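Local coordinates for protein MarR family transcriptional regulator (Staphylococcus epidermidis, PDB 5HLI) that probably binds DNA as a redox-sensing MarR-type transcriptional regulator, built as a two-chain assembly with a winged helix-turn-helix fold, at residues E31-L34 and K35-G38; I39-S42 and Q43-L47; I99-D103 and N104-Q108. The protein carries 1 engineered substitution. One frame throughout, in Å; residues are numbered along the deposited sequence. Where two conformers were deposited one is given.

Contact 1 (E31-L34 and K35-G38); sequences EKKL and KQFG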
loop_
_atom_site.group_PDB
_atom_site.type_symbol
_atom_site.label_atom_id
_atom_site.label_comp_id
_atom_site.label_asym_id
_atom_site.label_seq_id
_atom_site.Cartn_x
_atom_site.Cartn_y
_atom_site.Cartn_z
ATOM N N GLU A 31 4.464 -9.031 2.489
ATOM C CA GLU A 31 3.586 -10.060 3.036
ATOM C C GLU A 31 4.087 -11.456 2.687
ATOM O O GLU A 31 4.007 -12.377 3.508
ATOM C CB GLU A 31 2.158 -9.838 2.533
ATOM C CG GLU A 31 1.497 -8.606 3.149
ATOM C CD GLU A 31 0.536 -7.904 2.207
ATOM O OE1 GLU A 31 0.104 -6.774 2.531
ATOM O OE2 GLU A 31 0.213 -8.473 1.143
ATOM N N LYS A 32 4.623 -11.631 1.476
ATOM C CA LYS A 32 5.188 -12.920 1.090
ATOM C C LYS A 32 6.399 -13.266 1.948
ATOM O O LYS A 32 6.524 -14.390 2.447
ATOM C CB LYS A 32 5.560 -12.894 -0.393
ATOM C CG LYS A 32 6.267 -14.141 -0.895
ATOM C CD LYS A 32 6.573 -14.026 -2.382
ATOM C CE LYS A 32 7.387 -15.210 -2.882
ATOM N NZ LYS A 32 6.684 -16.503 -2.660
ATOM N N LYS A 33 7.303 -12.302 2.137
ATOM C CA LYS A 33 8.514 -12.560 2.909
ATOM C C LYS A 33 8.197 -12.790 4.381
ATOM O O LYS A 33 8.722 -13.724 5.000
ATOM C CB LYS A 33 9.498 -11.401 2.741
ATOM C CG LYS A 33 10.155 -11.370 1.376
ATOM C CD LYS A 33 10.828 -12.702 1.100
ATOM C CE LYS A 33 11.457 -12.748 -0.277
ATOM N NZ LYS A 33 12.137 -14.054 -0.504
ATOM N N LEU A 34 7.339 -11.946 4.961
ATOM C CA LEU A 34 6.977 -12.110 6.366
ATOM C C LEU A 34 6.305 -13.455 6.609
ATOM O O LEU A 34 6.521 -14.087 7.651
ATOM C CB LEU A 34 6.067 -10.964 6.812
ATOM C CG LEU A 34 6.676 -9.560 6.788
ATOM C CD1 LEU A 34 5.629 -8.513 7.149
ATOM C CD2 LEU A 34 7.873 -9.468 7.719
ATOM N N LYS A 35 5.492 -13.916 5.656
ATOM C CA LYS A 35 4.878 -15.233 5.787
ATOM C C LYS A 35 5.922 -16.343 5.806
ATOM O O LYS A 35 5.747 -17.344 6.511
ATOM C CB LYS A 35 3.879 -15.467 4.653
ATOM C CG LYS A 35 3.269 -16.862 4.644
ATOM C CD LYS A 35 2.152 -16.979 3.621
ATOM C CE LYS A 35 1.689 -18.422 3.476
ATOM N NZ LYS A 35 1.392 -19.051 4.794
ATOM N N GLN A 36 7.014 -16.185 5.052
ATOM C CA GLN A 36 8.059 -17.205 5.050
ATOM C C GLN A 36 8.731 -17.324 6.411
ATOM O O GLN A 36 9.202 -18.407 6.773
ATOM C CB GLN A 36 9.093 -16.907 3.963
ATOM C CG GLN A 36 8.584 -17.153 2.548
ATOM C CD GLN A 36 9.571 -16.717 1.484
ATOM O OE1 GLN A 36 10.594 -16.102 1.783
ATOM N NE2 GLN A 36 9.268 -17.037 0.232
ATOM N N PHE A 37 8.787 -16.236 7.175
ATOM C CA PHE A 37 9.277 -16.282 8.546
ATOM C C PHE A 37 8.185 -16.632 9.546
ATOM O O PHE A 37 8.477 -16.762 10.738
ATOM C CB PHE A 37 9.924 -14.943 8.926
ATOM C CG PHE A 37 11.275 -14.728 8.304
ATOM C CD1 PHE A 37 12.411 -15.284 8.873
ATOM C CD2 PHE A 37 11.408 -13.981 7.146
ATOM C CE1 PHE A 37 13.659 -15.095 8.300
ATOM C CE2 PHE A 37 12.651 -13.789 6.566
ATOM C CZ PHE A 37 13.779 -14.346 7.146
ATOM N N GLY A 38 6.942 -16.794 9.094
ATOM C CA GLY A 38 5.857 -17.135 9.990
ATOM C C GLY A 38 5.355 -15.999 10.852
ATOM O O GLY A 38 4.725 -16.252 11.882
HETATM O O HOH W 1 11.610 -14.848 3.647
#

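Contact 2 (I39-S42 and Q43-L47); sequences ITYS and QYLVL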
loop_
_atom_site.group_PDB
_atom_site.type_symbol
_atom_site.label_atom_id
_atom_site.label_comp_id
_atom_site.label_asym_id
_atom_site.label_seq_id
_atom_site.Cartn_x
_atom_site.Cartn_y
_atom_site.Cartn_z
ATOM N N ILE A 39 5.611 -14.750 10.464
ATOM C CA ILE A 39 5.229 -13.594 11.261
ATOM C C ILE A 39 4.286 -12.712 10.452
ATOM O O ILE A 39 4.215 -12.788 9.223
ATOM C CB ILE A 39 6.455 -12.786 11.734
ATOM C CG1 ILE A 39 7.258 -12.280 10.536
ATOM C CG2 ILE A 39 7.329 -13.628 12.660
ATOM C CD1 ILE A 39 8.435 -11.400 10.912
ATOM N N THR A 40 3.554 -11.864 11.165
ATOM C CA THR A 40 2.648 -10.903 10.559
ATOM C C THR A 40 3.294 -9.523 10.541
ATOM O O THR A 40 4.372 -9.306 11.097
ATOM C CB THR A 40 1.321 -10.852 11.320
ATOM O OG1 THR A 40 1.544 -10.303 12.624
ATOM C CG2 THR A 40 0.727 -12.251 11.457
ATOM N N TYR A 41 2.610 -8.581 9.887
ATOM C CA TYR A 41 3.079 -7.200 9.873
ATOM C C TYR A 41 3.208 -6.651 11.288
ATOM O O TYR A 41 4.218 -6.029 11.635
ATOM C CB TYR A 41 2.131 -6.336 9.037
ATOM C CG TYR A 41 2.315 -4.852 9.248
ATOM C CD1 TYR A 41 3.513 -4.227 8.923
ATOM C CD2 TYR A 41 1.288 -4.073 9.765
ATOM C CE1 TYR A 41 3.684 -2.870 9.111
ATOM C CE2 TYR A 41 1.448 -2.713 9.956
ATOM C CZ TYR A 41 2.649 -2.118 9.629
ATOM O OH TYR A 41 2.813 -0.766 9.820
ATOM N N SER A 42 2.195 -6.887 12.128
ATOM C CA SER A 42 2.218 -6.353 13.486
ATOM C C SER A 42 3.332 -6.982 14.317
ATOM O O SER A 42 3.978 -6.296 15.118
ATOM C CB SER A 42 0.859 -6.565 14.153
ATOM O OG SER A 42 -0.146 -5.780 13.531
ATOM N N GLN A 43 3.570 -8.288 14.147
ATOM C CA GLN A 43 4.711 -8.915 14.810
ATOM C C GLN A 43 6.024 -8.329 14.307
ATOM O O GLN A 43 6.962 -8.120 15.084
ATOM C CB GLN A 43 4.691 -10.428 14.591
ATOM C CG GLN A 43 3.476 -11.137 15.177
ATOM C CD GLN A 43 3.464 -12.618 14.853
ATOM O OE1 GLN A 43 4.497 -13.199 14.522
ATOM N NE2 GLN A 43 2.294 -13.238 14.944
ATOM N N TYR A 44 6.102 -8.064 13.001
ATOM C CA TYR A 44 7.281 -7.437 12.413
ATOM C C TYR A 44 7.567 -6.085 13.056
ATOM O O TYR A 44 8.730 -5.734 13.290
ATOM C CB TYR A 44 7.067 -7.297 10.906
ATOM C CG TYR A 44 8.234 -6.775 10.101
ATOM C CD1 TYR A 44 9.525 -7.247 10.306
ATOM C CD2 TYR A 44 8.032 -5.841 9.095
ATOM C CE1 TYR A 44 10.586 -6.776 9.548
ATOM C CE2 TYR A 44 9.078 -5.369 8.334
ATOM C CZ TYR A 44 10.354 -5.837 8.562
ATOM O OH TYR A 44 11.392 -5.359 7.798
ATOM N N LEU A 45 6.517 -5.313 13.353
ATOM C CA LEU A 45 6.712 -4.027 14.018
ATOM C C LEU A 45 7.333 -4.208 15.396
ATOM O O LEU A 45 8.208 -3.431 15.796
ATOM C CB LEU A 45 5.383 -3.279 14.127
ATOM C CG LEU A 45 4.746 -2.756 12.838
ATOM C CD1 LEU A 45 3.464 -2.008 13.158
ATOM C CD2 LEU A 45 5.714 -1.862 12.085
ATOM N N VAL A 46 6.890 -5.227 16.138
ATOM C CA VAL A 46 7.455 -5.494 17.460
ATOM C C VAL A 46 8.918 -5.901 17.343
ATOM O O VAL A 46 9.770 -5.445 18.116
ATOM C CB VAL A 46 6.627 -6.571 18.189
ATOM C CG1 VAL A 46 7.329 -7.012 19.476
ATOM C CG2 VAL A 46 5.223 -6.054 18.492
ATOM N N LEU A 47 9.233 -6.767 16.379
ATOM C CA LEU A 47 10.618 -7.178 16.181
ATOM C C LEU A 47 11.492 -5.991 15.794
ATOM O O LEU A 47 12.649 -5.896 16.222
ATOM C CB LEU A 47 10.688 -8.272 15.117
ATOM C CG LEU A 47 10.024 -9.604 15.482
ATOM C CD1 LEU A 47 9.959 -10.521 14.270
ATOM C CD2 LEU A 47 10.767 -10.280 16.629
#

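Contact 3 (I99-D103 and N104-Q108); sequences ITLTD and NGQQQ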
loop_
_atom_site.group_PDB
_atom_site.type_symbol
_atom_site.label_atom_id
_atom_site.label_comp_id
_atom_site.label_asym_id
_atom_site.label_seq_id
_atom_site.Cartn_x
_atom_site.Cartn_y
_atom_site.Cartn_z
ATOM N N ILE A 99 10.304 -7.971 27.824
ATOM C CA ILE A 99 10.401 -8.714 26.573
ATOM C C ILE A 99 11.856 -8.726 26.135
ATOM O O ILE A 99 12.479 -7.666 25.999
ATOM C CB ILE A 99 9.504 -8.095 25.487
ATOM C CG1 ILE A 99 8.065 -7.986 25.992
ATOM C CG2 ILE A 99 9.574 -8.913 24.203
ATOM C CD1 ILE A 99 7.451 -9.319 26.378
ATOM N N THR A 100 12.402 -9.920 25.914
ATOM C CA THR A 100 13.799 -10.073 25.531
ATOM C C THR A 100 13.893 -10.992 24.325
ATOM O O THR A 100 13.279 -12.064 24.307
ATOM C CB THR A 100 14.634 -10.635 26.689
ATOM O OG1 THR A 100 14.311 -9.931 27.896
ATOM C CG2 THR A 100 16.117 -10.475 26.400
ATOM N N LEU A 101 14.660 -10.573 23.323
ATOM C CA LEU A 101 14.896 -11.418 22.160
ATOM C C LEU A 101 15.603 -12.704 22.569
ATOM O O LEU A 101 16.527 -12.690 23.386
ATOM C CB LEU A 101 15.741 -10.669 21.127
ATOM C CG LEU A 101 15.101 -9.497 20.376
ATOM C CD1 LEU A 101 16.177 -8.640 19.729
ATOM C CD2 LEU A 101 14.123 -10.006 19.328
ATOM N N THR A 102 15.155 -13.824 22.009
ATOM C CA THR A 102 15.918 -15.054 22.135
ATOM C C THR A 102 17.183 -14.960 21.285
ATOM O O THR A 102 17.361 -14.033 20.488
ATOM C CB THR A 102 15.082 -16.263 21.708
ATOM O OG1 THR A 102 14.724 -16.138 20.324
ATOM C CG2 THR A 102 13.815 -16.361 22.545
ATOM N N ASP A 103 18.082 -15.930 21.472
ATOM C CA ASP A 103 19.239 -16.026 20.588
ATOM C C ASP A 103 18.799 -16.133 19.135
ATOM O O ASP A 103 19.370 -15.480 18.253
ATOM C CB ASP A 103 20.108 -17.224 20.972
ATOM C CG ASP A 103 20.842 -17.018 22.283
ATOM O OD1 ASP A 103 21.016 -15.852 22.691
ATOM O OD2 ASP A 103 21.253 -18.025 22.901
ATOM N N ASN A 104 17.770 -16.941 18.871
ATOM C CA ASN A 104 17.239 -17.045 17.516
ATOM C C ASN A 104 16.633 -15.724 17.054
ATOM O O ASN A 104 16.862 -15.297 15.917
ATOM C CB ASN A 104 16.206 -18.169 17.448
ATOM C CG ASN A 104 15.403 -18.144 16.163
ATOM O OD1 ASN A 104 15.919 -18.456 15.091
ATOM N ND2 ASN A 104 14.131 -17.782 16.267
ATOM N N GLY A 105 15.864 -15.061 17.921
ATOM C CA GLY A 105 15.287 -13.775 17.553
ATOM C C GLY A 105 16.340 -12.743 17.197
ATOM O O GLY A 105 16.150 -11.931 16.287
ATOM N N GLN A 106 17.467 -12.762 17.904
ATOM C CA GLN A 106 18.563 -11.859 17.574
ATOM C C GLN A 106 19.204 -12.237 16.243
ATOM O O GLN A 106 19.458 -11.371 15.394
ATOM C CB GLN A 106 19.596 -11.873 18.703
ATOM C CG GLN A 106 20.624 -10.755 18.611
ATOM C CD GLN A 106 20.079 -9.429 19.096
ATOM O OE1 GLN A 106 19.880 -9.231 20.291
ATOM N NE2 GLN A 106 19.832 -8.516 18.171
ATOM N N GLN A 107 19.470 -13.530 16.039
ATOM C CA GLN A 107 20.105 -13.973 14.802
ATOM C C GLN A 107 19.208 -13.751 13.591
ATOM O O GLN A 107 19.708 -13.536 12.482
ATOM C CB GLN A 107 20.489 -15.450 14.905
ATOM C CG GLN A 107 21.556 -15.746 15.947
ATOM C CD GLN A 107 21.479 -17.167 16.479
ATOM O OE1 GLN A 107 20.717 -17.993 15.975
ATOM N NE2 GLN A 107 22.275 -17.459 17.503
ATOM N N GLN A 108 17.889 -13.801 13.777
ATOM C CA GLN A 108 16.978 -13.655 12.649
ATOM C C GLN A 108 16.931 -12.238 12.095
ATOM O O GLN A 108 16.380 -12.047 11.006
ATOM C CB GLN A 108 15.569 -14.097 13.048
ATOM C CG GLN A 108 15.389 -15.604 13.204
ATOM C CD GLN A 108 15.252 -16.328 11.877
ATOM O OE1 GLN A 108 16.143 -16.274 11.032
ATOM N NE2 GLN A 108 14.128 -17.009 11.688
#

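Contact 1 (E31-L34 and K35-G38)
The F37 ring meets the preceding turn at its edge: the K33 carbonyl lies near the ring plane, with K33 O 3.4 Å from F37 CD2. Beyond the two segments the same side chain packs on V112 and A115 of helix 103-117. The other flat group, the Q36 amide, has a lysine near each end. Its chain is extended beyond CG, and CG stands beside the backbone N (chi1 -72°), which sends the amide back along the helix. There K33 runs alongside Q36 in the same direction, with a weak bond of 3.4 Å from K33 NZ to Q36 OE1. A water also donates to Q36 OE1 and, weakly, to K33 O. K32 crosses at the amino end of the amide, K32 NZ lying 3.9 Å from Q36 NE2.

These residues close helix 2-36. A regular bond runs from K35 N to E31 O (3.0 Å, 153° at the hydrogen), followed by Q36 N to K32 O at 3.2 Å. F37 N then has two weak acceptors, K33 O and L34 O. G38 turns to a positive phi of 75° in a Schellman motif, with its N bonded to K35 O at 2.9 Å. The chemistry is consistent with a solvent-rich helix end, where the amide oxygen presents partial negative charge to K33 and F37 supplies an apolar attachment to helix 103-117, which K33 also touches at I116.

Contact 2 (I39-S42 and Q43-L47)
Y44 N donates to T40 O at 2.9 Å, the shortest bond in the N-terminal cap of helix 41-52. T40 is the N-cap residue of this helix, which belongs to the winged helix-turn-helix fold. Its hydroxyl accepts from Q43 N in a nearly straight capping bond (T40 OG1 to Q43 N 3.2 Å, 169°). The torsion explains the reach: chi1 of 67° sets OG1 between the backbone N and the carbonyl carbon, facing the first turn. Q43 runs back across T40, its CG 3.3 Å from T40 OG1, and sets its amide oxygen against I39, with Q43 OE1 3.4 Å from I39 CG2. The Q43 side chain also touches R78 and L79 of helix 69-81.

On another side of the helix, L45 lies over one face of the Y41 ring in a CH-pi contact, its CG 4.2 Å from the ring centroid and 24° off the normal. The Y41 ring also meets that of Y20 of the second subunit, the planes steeply inclined, so this face of the turn belongs to the dimer contact. Toward W84, I39 and L47 approach tip to tip, with I39 CD1 3.8 Å from L47 CD1.

Contact 3 (I99-D103 and N104-Q108)
This is a local strand-to-helix junction, in which T102 caps helix 103-117 just where strand 97-101 of the wing ends in the winged helix-turn-helix fold. Two bonds to T102 give the evidence. Its side chain accepts from G105 N (T102 OG1 to G105 N 2.9 Å, 160° at the hydrogen), and its carbonyl accepts from Q106 N, also 2.9 Å from T102 O. The next helical bond follows from Q107 N to D103 O at 3.0 Å, so the first turn is regular from its outset.

A chi1 of 62° brings the T102 hydroxyl round to the helix N-terminus. The same oxygen has a hydrogen bond with G83 O, to which it must donate, and N104 ND2 bonds to that carbonyl too; the cap is thereby tied to the chain just before strand 85-89. On the inner side of the junction L101 points toward the helix. Its CD2 lies 4.1 Å from G105 C, in a place where glycine brings no side chain, and G105 O takes a hydrogen bond from W51 NE1 of helix 41-52. The L101 side chain also packs on L50 and W51, so strand end and helix start share one neighbouring helix.

At the outer side, Q107 lies across the D103 carbonyl, its CG 3.2 Å from D103 O. Q106 bends at chi2 (78°) and crosses L101 at about a right angle, with Q106 OE1 3.8 Å from L101 CD1.

Contact 1 is mostly at the surface, while contacts 2 and 3 are partly buried. Contacts 1 and 2 adjoin along the chain: one ends helix 2-36, the other starts helix 41-52, and a probable hydrogen bond joins L34 O to I39 N at 3.0 Å. Both touch the second subunit; contact 3 does not. Contacts 2 and 3 share a threonine N-cap, but the T102 hydroxyl is also hydrogen-bonded to the carbonyl of G83, while beside the T40 cap lies the Q43 side chain. The helix end in contact 1 closes instead through a Schellman motif, with G38 at positive phi. F37 links contacts 1 and 3 by packing, its CD1 3.7 Å from Q108 NE2.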